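Local coordinates for protein naphthalene dioxygenase large subunit (Rhodococcus sp., PDB 2B1X) that serves as the large subunit of a Rieske-type oxygenase, carrying a [2Fe-2S] cluster and a mononuclear iron(III) site, at residues A26-P31 with R381-Q386; G171-Y176 with I243-G248; E68-V73 with G92-R97; N4-T9 with D30-D35; D35-R40 with A201-G206. All coordinates share one frame; numbering follows the deposited sequence.

Contact 1: A26-P31 with R381-Q386; sequences AIINDP and RVMGGQ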
# COMPACT_ATOMS: atom_id res chain seq x y z
N ALA A 26 16.22 2.31 -20.30
CA ALA A 26 15.57 3.26 -19.43
C ALA A 26 14.08 3.41 -19.75
O ALA A 26 13.35 4.01 -18.96
CB ALA A 26 16.25 4.61 -19.52
N ILE A 27 13.62 2.85 -20.87
CA ILE A 27 12.22 3.05 -21.26
C ILE A 27 11.21 2.16 -20.54
O ILE A 27 10.01 2.43 -20.62
CB ILE A 27 12.04 2.91 -22.77
CG1 ILE A 27 12.21 1.44 -23.18
CG2 ILE A 27 12.97 3.86 -23.53
CD1 ILE A 27 11.67 1.14 -24.56
N ILE A 28 11.67 1.13 -19.83
CA ILE A 28 10.78 0.14 -19.25
C ILE A 28 10.06 0.57 -17.96
O ILE A 28 8.83 0.45 -17.85
CB ILE A 28 11.52 -1.22 -19.06
CG1 ILE A 28 11.87 -1.83 -20.43
CG2 ILE A 28 10.66 -2.20 -18.28
CD1 ILE A 28 12.89 -2.94 -20.35
N ASN A 29 10.83 1.03 -16.99
CA ASN A 29 10.29 1.34 -15.67
C ASN A 29 10.90 2.66 -15.17
O ASN A 29 11.94 2.66 -14.52
CB ASN A 29 10.61 0.19 -14.71
CG ASN A 29 10.07 0.42 -13.32
OD1 ASN A 29 9.37 1.43 -13.07
ND2 ASN A 29 10.42 -0.47 -12.39
N ASP A 30 10.25 3.77 -15.50
CA ASP A 30 10.74 5.10 -15.11
C ASP A 30 9.58 6.09 -14.92
O ASP A 30 8.77 6.23 -15.82
CB ASP A 30 11.71 5.60 -16.17
CG ASP A 30 12.37 6.89 -15.77
OD1 ASP A 30 11.89 7.96 -16.22
OD2 ASP A 30 13.33 6.93 -14.99
N PRO A 31 9.51 6.80 -13.78
CA PRO A 31 8.38 7.72 -13.53
C PRO A 31 8.24 8.82 -14.61
O PRO A 31 7.13 9.11 -15.00
CB PRO A 31 8.71 8.34 -12.16
CG PRO A 31 9.71 7.46 -11.55
CD PRO A 31 10.48 6.82 -12.68
N ARG A 381 11.04 -5.09 -12.29
CA ARG A 381 11.69 -4.82 -11.01
C ARG A 381 13.17 -4.45 -11.18
O ARG A 381 13.62 -3.44 -10.65
CB ARG A 381 11.60 -6.04 -10.08
CG ARG A 381 12.28 -5.80 -8.71
CD ARG A 381 12.01 -6.87 -7.70
NE ARG A 381 12.60 -6.51 -6.41
CZ ARG A 381 13.18 -7.40 -5.60
NH1 ARG A 381 13.22 -8.68 -5.95
NH2 ARG A 381 13.71 -7.00 -4.44
N VAL A 382 13.90 -5.30 -11.88
CA VAL A 382 15.31 -5.09 -11.97
C VAL A 382 15.64 -3.89 -12.93
O VAL A 382 16.66 -3.23 -12.77
CB VAL A 382 16.05 -6.45 -12.20
CG1 VAL A 382 16.04 -6.91 -13.68
CG2 VAL A 382 17.46 -6.41 -11.62
N MET A 383 14.69 -3.56 -13.82
CA MET A 383 14.82 -2.40 -14.69
C MET A 383 14.52 -1.04 -14.08
O MET A 383 14.64 -0.02 -14.78
CB MET A 383 14.04 -2.58 -16.01
CG MET A 383 14.62 -3.61 -17.02
SD MET A 383 16.39 -3.53 -17.46
CE MET A 383 16.68 -1.80 -17.30
N GLY A 384 14.11 -1.02 -12.80
CA GLY A 384 14.05 0.19 -12.00
C GLY A 384 15.40 0.62 -11.41
O GLY A 384 15.52 1.71 -10.86
N GLY A 385 16.45 -0.20 -11.56
CA GLY A 385 17.76 0.20 -11.05
C GLY A 385 18.45 1.24 -11.95
O GLY A 385 18.44 1.11 -13.19
N GLN A 386 19.06 2.25 -11.33
CA GLN A 386 19.68 3.33 -12.05
C GLN A 386 20.82 2.86 -12.95
O GLN A 386 20.99 3.37 -14.06
CB GLN A 386 20.14 4.44 -11.08
CG GLN A 386 21.41 4.09 -10.33
CD GLN A 386 21.80 5.12 -9.30
OE1 GLN A 386 21.56 6.32 -9.47
NE2 GLN A 386 22.41 4.64 -8.22
O HOH W 1 13.78 1.03 -17.17
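Met383 and Ile28 supply the apolar half of this contact, and the methionine is best read outward from its root. Its CB rests against the base of the isoleucine, 4.1 Å from Ile28 CG2. With CG set anti to its own carbonyl carbon (chi1 -71°), the next methylene meets the tip of the longer isoleucine branch, where Met383 CG lies 3.8 Å from Ile28 CD1. The chain then bends at chi2 and chi3, and the side chain also packs on Ala25 and Ala388. The backbone around it leaves helix 369-382 through a type I beta turn from Val382 to Gly385, so that this exit from a helix of the catalytic domain faces the loop that joins strand 22-24 to helix 31-40. The polar half is indirect. One water accepts from Asn29 N at 3.0 Å and donates to Met383 O at 2.7 Å, bridging two backbones that make no direct hydrogen bond. Asn29 reaches further, its amide nitrogen ND2 coming to 3.7 Å from Gly384 CA; that same nitrogen is hydrogen-bonded to Thr380 O, one residue before 381-386, which ties the loop to the last turn of the helix.

Contact 2: G171-Y176 with I243-G248; sequences GDLKFY and IHTGHG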
# COMPACT_ATOMS: atom_id res chain seq x y z
N GLY A 171 -4.16 1.41 -41.22
CA GLY A 171 -3.47 1.28 -42.49
C GLY A 171 -3.44 -0.15 -43.00
O GLY A 171 -4.48 -0.82 -43.07
N ASP A 172 -2.24 -0.61 -43.37
CA ASP A 172 -2.07 -1.92 -43.98
C ASP A 172 -2.41 -3.07 -43.03
O ASP A 172 -2.66 -4.19 -43.46
CB ASP A 172 -0.64 -2.07 -44.48
CG ASP A 172 -0.37 -1.30 -45.78
OD1 ASP A 172 -1.32 -0.90 -46.48
OD2 ASP A 172 0.79 -1.06 -46.18
N LEU A 173 -2.41 -2.78 -41.72
CA LEU A 173 -2.82 -3.77 -40.74
C LEU A 173 -4.24 -4.28 -40.96
O LEU A 173 -4.54 -5.43 -40.63
CB LEU A 173 -2.67 -3.22 -39.33
CG LEU A 173 -2.17 -4.08 -38.17
CD1 LEU A 173 -3.21 -4.16 -37.07
CD2 LEU A 173 -1.58 -5.46 -38.51
N LYS A 174 -5.11 -3.46 -41.55
CA LYS A 174 -6.49 -3.86 -41.82
C LYS A 174 -6.61 -5.19 -42.57
O LYS A 174 -7.49 -6.00 -42.26
CB LYS A 174 -7.28 -2.75 -42.53
CG LYS A 174 -7.42 -1.48 -41.63
CD LYS A 174 -8.51 -0.51 -42.13
CE LYS A 174 -8.22 0.06 -43.53
NZ LYS A 174 -6.84 0.64 -43.59
N PHE A 175 -5.72 -5.42 -43.53
CA PHE A 175 -5.64 -6.67 -44.31
C PHE A 175 -5.57 -7.92 -43.41
O PHE A 175 -6.21 -8.93 -43.69
CB PHE A 175 -4.42 -6.61 -45.23
CG PHE A 175 -4.20 -7.86 -46.06
CD1 PHE A 175 -3.49 -8.95 -45.54
CD2 PHE A 175 -4.65 -7.93 -47.37
CE1 PHE A 175 -3.29 -10.08 -46.32
CE2 PHE A 175 -4.44 -9.06 -48.15
CZ PHE A 175 -3.76 -10.14 -47.62
N TYR A 176 -4.81 -7.82 -42.33
CA TYR A 176 -4.58 -8.92 -41.40
C TYR A 176 -5.65 -8.99 -40.33
O TYR A 176 -6.06 -10.07 -39.94
CB TYR A 176 -3.18 -8.79 -40.78
CG TYR A 176 -2.11 -8.82 -41.84
CD1 TYR A 176 -1.50 -7.64 -42.29
CD2 TYR A 176 -1.73 -10.03 -42.44
CE1 TYR A 176 -0.53 -7.67 -43.31
CE2 TYR A 176 -0.77 -10.06 -43.44
CZ TYR A 176 -0.16 -8.89 -43.88
OH TYR A 176 0.79 -8.94 -44.91
N ILE A 243 5.68 -9.78 -39.80
CA ILE A 243 5.16 -8.67 -40.62
C ILE A 243 4.93 -7.39 -39.84
O ILE A 243 4.34 -7.41 -38.76
CB ILE A 243 3.81 -9.06 -41.28
CG1 ILE A 243 3.93 -10.34 -42.14
CG2 ILE A 243 3.19 -7.85 -42.05
CD1 ILE A 243 2.75 -11.29 -41.92
N HIS A 244 5.37 -6.26 -40.38
CA HIS A 244 5.01 -5.03 -39.71
C HIS A 244 4.57 -4.00 -40.70
O HIS A 244 4.81 -4.10 -41.89
CB HIS A 244 6.11 -4.49 -38.79
CG HIS A 244 7.25 -3.85 -39.50
ND1 HIS A 244 8.38 -4.54 -39.89
CD2 HIS A 244 7.45 -2.56 -39.89
CE1 HIS A 244 9.23 -3.70 -40.46
NE2 HIS A 244 8.69 -2.49 -40.47
N THR A 245 3.98 -2.97 -40.13
CA THR A 245 3.21 -1.99 -40.85
C THR A 245 3.66 -0.62 -40.28
O THR A 245 4.46 -0.60 -39.36
CB THR A 245 1.77 -2.41 -40.48
OG1 THR A 245 1.13 -2.95 -41.62
CG2 THR A 245 0.91 -1.34 -39.85
N GLY A 246 3.19 0.50 -40.83
CA GLY A 246 3.44 1.79 -40.21
C GLY A 246 2.67 1.91 -38.89
O GLY A 246 1.92 1.02 -38.54
N HIS A 247 2.87 3.01 -38.16
CA HIS A 247 2.23 3.22 -36.83
C HIS A 247 2.51 2.13 -35.77
O HIS A 247 1.68 1.86 -34.86
CB HIS A 247 0.71 3.44 -36.92
CG HIS A 247 0.30 4.42 -37.98
ND1 HIS A 247 0.30 5.78 -37.77
CD2 HIS A 247 -0.12 4.24 -39.24
CE1 HIS A 247 -0.11 6.40 -38.86
NE2 HIS A 247 -0.37 5.48 -39.77
N GLY A 248 3.70 1.53 -35.84
CA GLY A 248 4.11 0.63 -34.78
C GLY A 248 3.46 -0.74 -34.77
O GLY A 248 3.80 -1.55 -33.89
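Thr245 holds its hydroxyl close to the backbone of Leu173 without bonding to it: Thr245 OG1 lies 3.5 Å from Leu173 N, yet no hydrogen bond crosses between 171-176 and 243-248. The threonine is also unusual in its torsion, chi1 -110°, which departs from a staggered position and turns both OG1 and CG2 to the backbone at Asp172 and Leu173, in the turn leading into helix 174-181. OG1 comes up to Asp172 CB at 3.5 Å, while Thr245 CG2 lies 4.1 Å from Leu173 CB. That turn is fastened within itself, since Gly171 O accepts from Lys174 N and, at 2.8 Å, from Lys174 NZ, the two donors arriving on opposite faces of the carbonyl plane. One turn later the far end of the Tyr176 ring meets Ile243 obliquely. Both isoleucine branches take part, CG2 at 3.9 Å from Tyr176 CE1 and CD1 at 4.0 Å from Tyr176 CE2. The ring is held from two further sides: Phe175 CD1 sits over one face, and the phenol oxygen is hydrogen-bonded to Pro411 O and Trp408 NE1. Leu251 of the neighbouring strand touches Leu173, Tyr176 and Ile243 alike, an arrangement of helix against antiparallel sheet consistent with the Bet v 1-like catalytic domain.

Contact 3: E68-V73 with G92-R97; sequences EDQFIV and GMQVCR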
# COMPACT_ATOMS: atom_id res chain seq x y z
N GLU A 68 -5.89 6.87 -16.98
CA GLU A 68 -6.74 7.14 -15.83
C GLU A 68 -8.12 7.68 -16.27
O GLU A 68 -9.03 7.82 -15.43
CB GLU A 68 -6.06 8.17 -14.88
CG GLU A 68 -4.81 7.70 -14.13
CD GLU A 68 -3.55 7.73 -14.98
OE1 GLU A 68 -3.53 8.35 -16.06
OE2 GLU A 68 -2.55 7.10 -14.58
N ASP A 69 -8.29 8.07 -17.54
CA ASP A 69 -9.60 8.60 -17.94
C ASP A 69 -10.61 7.49 -18.14
O ASP A 69 -10.35 6.50 -18.84
CB ASP A 69 -9.54 9.44 -19.19
CG ASP A 69 -9.02 10.83 -18.91
OD1 ASP A 69 -9.69 11.58 -18.16
OD2 ASP A 69 -7.92 11.20 -19.38
N GLN A 70 -11.79 7.71 -17.56
CA GLN A 70 -12.83 6.73 -17.55
C GLN A 70 -13.98 7.16 -18.46
O GLN A 70 -14.47 8.28 -18.34
CB GLN A 70 -13.31 6.54 -16.11
CG GLN A 70 -14.12 5.28 -15.90
CD GLN A 70 -14.68 5.21 -14.49
OE1 GLN A 70 -15.48 6.02 -14.14
NE2 GLN A 70 -14.25 4.23 -13.70
N PHE A 71 -14.40 6.25 -19.36
CA PHE A 71 -15.41 6.54 -20.37
C PHE A 71 -16.54 5.55 -20.32
O PHE A 71 -16.30 4.35 -20.17
CB PHE A 71 -14.80 6.55 -21.78
CG PHE A 71 -13.87 7.69 -22.02
CD1 PHE A 71 -12.51 7.58 -21.70
CD2 PHE A 71 -14.37 8.91 -22.50
CE1 PHE A 71 -11.64 8.68 -21.88
CE2 PHE A 71 -13.51 10.01 -22.70
CZ PHE A 71 -12.15 9.90 -22.37
N ILE A 72 -17.77 6.04 -20.42
CA ILE A 72 -18.91 5.16 -20.69
C ILE A 72 -18.97 4.89 -22.20
O ILE A 72 -19.01 5.83 -23.01
CB ILE A 72 -20.25 5.83 -20.24
CG1 ILE A 72 -20.26 6.07 -18.73
CG2 ILE A 72 -21.43 5.00 -20.62
CD1 ILE A 72 -21.28 7.16 -18.34
N VAL A 73 -18.97 3.61 -22.57
CA VAL A 73 -19.07 3.25 -23.97
C VAL A 73 -20.41 2.56 -24.10
O VAL A 73 -20.61 1.53 -23.49
CB VAL A 73 -17.87 2.34 -24.42
CG1 VAL A 73 -18.04 1.91 -25.90
CG2 VAL A 73 -16.57 3.09 -24.21
N GLY A 92 -18.17 16.93 -11.43
CA GLY A 92 -17.27 15.84 -11.85
C GLY A 92 -17.53 14.44 -11.28
O GLY A 92 -16.65 13.57 -11.40
N MET A 93 -18.69 14.23 -10.63
CA MET A 93 -18.95 12.88 -10.11
C MET A 93 -19.14 11.84 -11.22
O MET A 93 -19.61 12.19 -12.30
CB MET A 93 -20.16 12.83 -9.15
CG MET A 93 -19.97 11.56 -8.23
SD MET A 93 -21.22 11.27 -7.09
CE MET A 93 -21.08 9.48 -7.02
N GLN A 94 -18.75 10.59 -10.98
CA GLN A 94 -19.10 9.48 -11.89
C GLN A 94 -20.61 9.39 -11.98
O GLN A 94 -21.29 9.35 -10.94
CB GLN A 94 -18.57 8.16 -11.40
CG GLN A 94 -17.07 8.02 -11.42
CD GLN A 94 -16.65 6.80 -10.67
OE1 GLN A 94 -16.80 6.75 -9.44
NE2 GLN A 94 -16.17 5.79 -11.39
N VAL A 95 -21.15 9.39 -13.20
CA VAL A 95 -22.60 9.24 -13.40
C VAL A 95 -22.94 7.76 -13.60
O VAL A 95 -24.11 7.37 -13.74
CB VAL A 95 -23.12 10.11 -14.56
CG1 VAL A 95 -22.89 11.61 -14.21
CG2 VAL A 95 -22.46 9.75 -15.91
N CYS A 96 -21.91 6.93 -13.63
CA CYS A 96 -22.11 5.49 -13.64
C CYS A 96 -20.98 4.86 -12.84
O CYS A 96 -19.83 5.01 -13.20
CB CYS A 96 -22.13 5.00 -15.09
SG CYS A 96 -22.23 3.24 -15.16
N ARG A 97 -21.30 4.22 -11.71
CA ARG A 97 -20.29 3.57 -10.88
C ARG A 97 -20.27 2.02 -11.02
O ARG A 97 -19.46 1.35 -10.32
CB ARG A 97 -20.38 3.99 -9.41
CG ARG A 97 -19.75 5.32 -9.03
CD ARG A 97 -20.28 5.92 -7.67
NE ARG A 97 -21.75 5.88 -7.60
CZ ARG A 97 -22.51 5.41 -6.60
NH1 ARG A 97 -22.00 4.94 -5.44
NH2 ARG A 97 -23.82 5.37 -6.79
O HOH W 2 -15.66 3.12 -11.48
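A buried amide pair, Gln70 with Gln94, with an apolar contact at the tip of Ile72 alongside, links strand 69-75 of the Rieske domain to the loop between strands 81-85 and 100-102, which also carries Cys88, His90 and Arg91 of the cluster pocket. Gln70, its CG anti to the backbone N (chi1 -164°), runs extended and carries its amide across to Gln94. The glutamines approach at about a right angle, yet their amide planes are only 20° apart. Gln94 NE2 donates to Gln70 OE1 at 2.8 Å, nearly straight at 167°, on a lone pair in the carbonyl plane. One water accepts from Gln94 NE2 at 2.7 Å and from Gln70 NE2 at 2.9 Å. Two residues along the strand, Ile72 CD1 lies 3.7 Å from Val95 CG2 and 4.0 Å from Cys96 CB. The valine side chain in turn lies about 5 Å, nearest atoms, from the [2Fe-2S] cluster. Gln70 OE1 also accepts from Asn86 ND2 and Gln70 NE2 bonds to Tyr65 OH, while Gln94 OE1 pairs with Ser378 OG of the third subunit. The two NE2 groups, both donors, cannot bond each other, so the shared water answers both, and these partners are consistent with one orientation for each amide.

Contact 4: N4-T9 with D30-D35; sequences NELRQT and DPEVHD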
# COMPACT_ATOMS: atom_id res chain seq x y z
N ASN A 4 16.43 16.95 -20.21
CA ASN A 4 17.51 16.79 -21.20
C ASN A 4 17.97 15.34 -21.26
O ASN A 4 18.17 14.78 -22.35
CB ASN A 4 18.68 17.75 -20.91
CG ASN A 4 18.27 19.24 -20.98
OD1 ASN A 4 17.46 19.65 -21.82
ND2 ASN A 4 18.84 20.04 -20.08
N GLU A 5 18.06 14.70 -20.10
CA GLU A 5 18.39 13.27 -20.02
C GLU A 5 17.43 12.39 -20.83
O GLU A 5 17.87 11.58 -21.61
CB GLU A 5 18.45 12.80 -18.57
CG GLU A 5 19.59 13.38 -17.74
CD GLU A 5 19.40 14.86 -17.37
OE1 GLU A 5 18.23 15.31 -17.23
OE2 GLU A 5 20.43 15.57 -17.22
N LEU A 6 16.13 12.57 -20.65
CA LEU A 6 15.20 11.71 -21.35
C LEU A 6 15.28 12.01 -22.86
O LEU A 6 15.30 11.09 -23.66
CB LEU A 6 13.78 11.86 -20.80
CG LEU A 6 12.67 11.04 -21.50
CD1 LEU A 6 13.05 9.53 -21.70
CD2 LEU A 6 11.33 11.18 -20.78
N ARG A 7 15.33 13.28 -23.23
CA ARG A 7 15.36 13.67 -24.62
C ARG A 7 16.53 12.98 -25.31
O ARG A 7 16.35 12.32 -26.33
CB ARG A 7 15.44 15.19 -24.78
CG ARG A 7 15.45 15.65 -26.25
CD ARG A 7 15.39 17.17 -26.46
NE ARG A 7 14.15 17.73 -25.91
CZ ARG A 7 12.97 17.75 -26.54
NH1 ARG A 7 12.85 17.24 -27.78
NH2 ARG A 7 11.90 18.27 -25.94
N GLN A 8 17.72 13.10 -24.72
CA GLN A 8 18.93 12.56 -25.32
C GLN A 8 18.83 11.05 -25.43
O GLN A 8 19.25 10.46 -26.42
CB GLN A 8 20.16 12.97 -24.51
CG GLN A 8 20.61 14.44 -24.76
CD GLN A 8 21.59 14.96 -23.69
OE1 GLN A 8 22.22 14.18 -22.97
NE2 GLN A 8 21.71 16.30 -23.60
N THR A 9 18.23 10.43 -24.41
CA THR A 9 18.04 8.97 -24.41
C THR A 9 17.15 8.53 -25.56
O THR A 9 17.41 7.51 -26.24
CB THR A 9 17.44 8.52 -23.07
OG1 THR A 9 18.41 8.65 -22.03
CG2 THR A 9 17.16 7.02 -23.08
N ASP A 30 10.25 3.77 -15.50
CA ASP A 30 10.74 5.10 -15.11
C ASP A 30 9.58 6.09 -14.92
O ASP A 30 8.77 6.23 -15.82
CB ASP A 30 11.71 5.60 -16.17
CG ASP A 30 12.37 6.89 -15.77
OD1 ASP A 30 11.89 7.96 -16.22
OD2 ASP A 30 13.33 6.93 -14.99
N PRO A 31 9.51 6.80 -13.78
CA PRO A 31 8.38 7.72 -13.53
C PRO A 31 8.24 8.82 -14.61
O PRO A 31 7.13 9.11 -15.00
CB PRO A 31 8.71 8.34 -12.16
CG PRO A 31 9.71 7.46 -11.55
CD PRO A 31 10.48 6.82 -12.68
N GLU A 32 9.35 9.36 -15.10
CA GLU A 32 9.29 10.45 -16.10
C GLU A 32 8.83 9.87 -17.44
O GLU A 32 8.01 10.47 -18.14
CB GLU A 32 10.62 11.20 -16.27
CG GLU A 32 10.43 12.52 -17.05
CD GLU A 32 11.71 13.13 -17.64
OE1 GLU A 32 12.82 12.61 -17.39
OE2 GLU A 32 11.58 14.16 -18.37
N VAL A 33 9.33 8.69 -17.78
CA VAL A 33 8.93 8.03 -19.01
C VAL A 33 7.43 7.83 -18.92
O VAL A 33 6.69 8.19 -19.85
CB VAL A 33 9.68 6.71 -19.21
CG1 VAL A 33 9.03 5.89 -20.31
CG2 VAL A 33 11.17 6.96 -19.57
N HIS A 34 6.95 7.25 -17.82
CA HIS A 34 5.51 7.02 -17.69
C HIS A 34 4.69 8.31 -17.85
O HIS A 34 3.70 8.33 -18.57
CB HIS A 34 5.15 6.34 -16.35
CG HIS A 34 3.77 5.76 -16.35
ND1 HIS A 34 3.46 4.57 -16.98
CD2 HIS A 34 2.61 6.23 -15.83
CE1 HIS A 34 2.17 4.33 -16.83
NE2 HIS A 34 1.63 5.32 -16.15
N ASP A 35 5.14 9.40 -17.22
CA ASP A 35 4.36 10.64 -17.25
C ASP A 35 4.32 11.26 -18.65
O ASP A 35 3.26 11.71 -19.09
CB ASP A 35 4.91 11.68 -16.26
CG ASP A 35 4.57 11.37 -14.82
OD1 ASP A 35 3.55 10.67 -14.58
OD2 ASP A 35 5.25 11.84 -13.86
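Leu6 is the residue through which helix 4-16 touches the start of helix 31-40, packing on Glu32 and Val33. Just before it comes Glu5, its CB directed to the second helix; Glu5 OE1 remains 6.0 Å from Glu32 OE1, and like charges at that spacing would be expected to repel mildly. Leu6 itself points across, CG anti to the backbone N at chi1 178°, and divides its atoms between two partners. Its CB lies 3.6 Å from Glu32 OE1 and its CD2 3.7 Å from Glu32 CD, as the extended glutamate slides past in the opposite direction. The other methyl, Leu6 CD1, meets Val33 CG2 at 3.8 Å, and Val33 also packs on Trp431. Glu32 OE1 is hydrogen-bonded to Ser3 OG, which also bonds Leu6 N, so a single hydroxyl couples the glutamate to the first turn of helix 4-16. Arg7 turns away to a salt bridge with Glu438. At Thr9, OG1 doubles back to Glu5 O at 3.0 Å, on the face opposite Thr9 N. Across the contact, Asp30 OD1 accepts from Val33 N at 3.1 Å through its anti lone pair, and more weakly from Glu32 N. The arrangement is that of an aspartate N-cap, whose first helical turn receives a leucine from a neighbouring helix.

Contact 5: D35-R40 with A201-G206; sequences DVERER and ANWKLG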
# COMPACT_ATOMS: atom_id res chain seq x y z
N ASP A 35 5.14 9.40 -17.22
CA ASP A 35 4.36 10.64 -17.25
C ASP A 35 4.32 11.26 -18.65
O ASP A 35 3.26 11.71 -19.09
CB ASP A 35 4.91 11.68 -16.26
CG ASP A 35 4.57 11.37 -14.82
OD1 ASP A 35 3.55 10.67 -14.58
OD2 ASP A 35 5.25 11.84 -13.86
N VAL A 36 5.46 11.28 -19.32
CA VAL A 36 5.53 11.81 -20.69
C VAL A 36 4.71 10.93 -21.65
O VAL A 36 3.89 11.43 -22.45
CB VAL A 36 7.00 11.94 -21.14
CG1 VAL A 36 7.08 12.27 -22.63
CG2 VAL A 36 7.67 13.04 -20.31
N GLU A 37 4.87 9.62 -21.51
CA GLU A 37 4.13 8.63 -22.31
C GLU A 37 2.60 8.76 -22.18
O GLU A 37 1.86 8.60 -23.16
CB GLU A 37 4.57 7.26 -21.87
CG GLU A 37 3.98 6.06 -22.60
CD GLU A 37 4.37 4.77 -21.89
OE1 GLU A 37 3.81 4.50 -20.77
OE2 GLU A 37 5.27 4.05 -22.42
N ARG A 38 2.13 9.06 -21.00
CA ARG A 38 0.70 9.25 -20.77
C ARG A 38 0.15 10.30 -21.73
O ARG A 38 -0.90 10.11 -22.31
CB ARG A 38 0.44 9.68 -19.31
CG ARG A 38 -1.00 10.02 -18.98
CD ARG A 38 -1.21 10.60 -17.56
NE ARG A 38 -1.05 9.60 -16.49
CZ ARG A 38 -0.02 9.54 -15.64
NH1 ARG A 38 0.97 10.42 -15.71
NH2 ARG A 38 0.01 8.61 -14.69
N GLU A 39 0.84 11.42 -21.87
CA GLU A 39 0.40 12.43 -22.80
C GLU A 39 0.74 12.06 -24.26
O GLU A 39 -0.11 12.12 -25.17
CB GLU A 39 1.04 13.77 -22.44
CG GLU A 39 0.62 14.93 -23.34
CD GLU A 39 1.49 16.15 -23.14
OE1 GLU A 39 1.36 16.80 -22.08
OE2 GLU A 39 2.33 16.44 -24.04
N ARG A 40 2.00 11.70 -24.50
CA ARG A 40 2.50 11.62 -25.86
C ARG A 40 2.07 10.37 -26.58
O ARG A 40 1.89 10.41 -27.80
CB ARG A 40 4.01 11.82 -25.91
CG ARG A 40 4.34 13.22 -25.49
CD ARG A 40 5.52 13.83 -26.12
NE ARG A 40 5.68 15.21 -25.64
CZ ARG A 40 6.76 15.95 -25.83
NH1 ARG A 40 7.82 15.46 -26.49
NH2 ARG A 40 6.76 17.19 -25.34
N ALA A 201 4.09 -5.10 -13.67
CA ALA A 201 5.01 -4.97 -14.80
C ALA A 201 4.62 -3.76 -15.64
O ALA A 201 3.46 -3.29 -15.62
CB ALA A 201 4.93 -6.24 -15.69
N ASN A 202 5.55 -3.25 -16.44
CA ASN A 202 5.21 -2.20 -17.38
C ASN A 202 4.40 -2.80 -18.54
O ASN A 202 4.71 -3.92 -19.02
CB ASN A 202 6.47 -1.50 -17.91
CG ASN A 202 6.14 -0.23 -18.68
OD1 ASN A 202 6.15 -0.21 -19.90
ND2 ASN A 202 5.83 0.84 -17.97
N TRP A 203 3.36 -2.08 -18.98
CA TRP A 203 2.52 -2.53 -20.11
C TRP A 203 3.26 -2.91 -21.41
O TRP A 203 2.85 -3.83 -22.16
CB TRP A 203 1.45 -1.45 -20.39
CG TRP A 203 1.97 -0.17 -21.02
CD1 TRP A 203 2.45 0.95 -20.38
CD2 TRP A 203 2.09 0.10 -22.41
NE1 TRP A 203 2.84 1.90 -21.30
CE2 TRP A 203 2.64 1.40 -22.56
CE3 TRP A 203 1.83 -0.65 -23.57
CZ2 TRP A 203 2.89 1.98 -23.81
CZ3 TRP A 203 2.06 -0.07 -24.80
CH2 TRP A 203 2.58 1.23 -24.91
N LYS A 204 4.35 -2.20 -21.70
CA LYS A 204 5.09 -2.38 -22.96
C LYS A 204 5.66 -3.77 -23.11
O LYS A 204 5.88 -4.24 -24.22
CB LYS A 204 6.22 -1.33 -23.13
CG LYS A 204 5.75 0.09 -23.48
CD LYS A 204 6.93 1.13 -23.65
CE LYS A 204 7.73 1.29 -22.36
NZ LYS A 204 6.85 1.93 -21.25
N LEU A 205 5.90 -4.46 -21.99
CA LEU A 205 6.48 -5.79 -22.05
C LEU A 205 5.49 -6.81 -22.62
O LEU A 205 5.91 -7.76 -23.28
CB LEU A 205 6.98 -6.23 -20.66
CG LEU A 205 8.10 -5.37 -20.01
CD1 LEU A 205 8.38 -5.80 -18.57
CD2 LEU A 205 9.37 -5.56 -20.86
N GLY A 206 4.19 -6.65 -22.31
CA GLY A 206 3.13 -7.44 -22.95
C GLY A 206 3.03 -7.10 -24.43
O GLY A 206 2.97 -7.97 -25.29
O HOH W 3 5.27 3.46 -18.70
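Glu37 OE2 is gripped by two nitrogens: Lys204 NZ, which forms a salt bridge at 2.9 Å on its syn lone pair, and Trp431 NE1 of helix 422-436. The other oxygen, Glu37 OE1, takes the indole of Trp203 at 2.8 Å from NE1, an almost linear bond of 176°. That bond lies in the plane of the indole but comes down on the carboxylate from above, the two planes standing 62° apart. A water adds a fourth hold, donating to Glu37 OE1 at 2.7 Å and accepting from Asn202 ND2. The extended glutamate thus carries helix 31-40 onto the start of helix 204-212, in the catalytic domain; this helix ends four residues before His216, an iron ligand. Lys204 CG lies over one face of the Trp203 ring, offset toward the rim. Bends at chi3 and chi4 bring Lys204 NZ round to Glu37 and to Asn202 OD1, 2.6 Å away. Asn202 OD1 accepts on its opposite face from Lys204 N at 3.2 Å, a capping bond in the turn that leads into the helix. With a salt bridge and three further donors shared between its two oxygens, the buried carboxylate of Glu37 is probably kept ionised. Edge-to-face packing by Phe42 further confines the Trp203 ring.

In the fold
Contacts 1, 4 and 5 form one cluster, their centres 11 to 12 Å apart: contacts 1 and 5 lay the N-terminal region on the catalytic domain, and contact 4 joins its two helices. Contacts 4 and 5 both use helix 31-40 and share Asp35, while contacts 1 and 4 share Asp30 and Pro31. Contact 1 spans most of the chain, with contacts 2, 3 and 5 nested inside the loop it closes. Contact 2 lies about 21 Å from contact 5, centre to centre, against the large antiparallel sheet. Contact 3 stands apart in the Rieske domain, about 32 Å between centres from contact 2, yet the salt bridge of Arg38 with Glu68 joins it to contact 5, so helix 31-40 is tied to both domains.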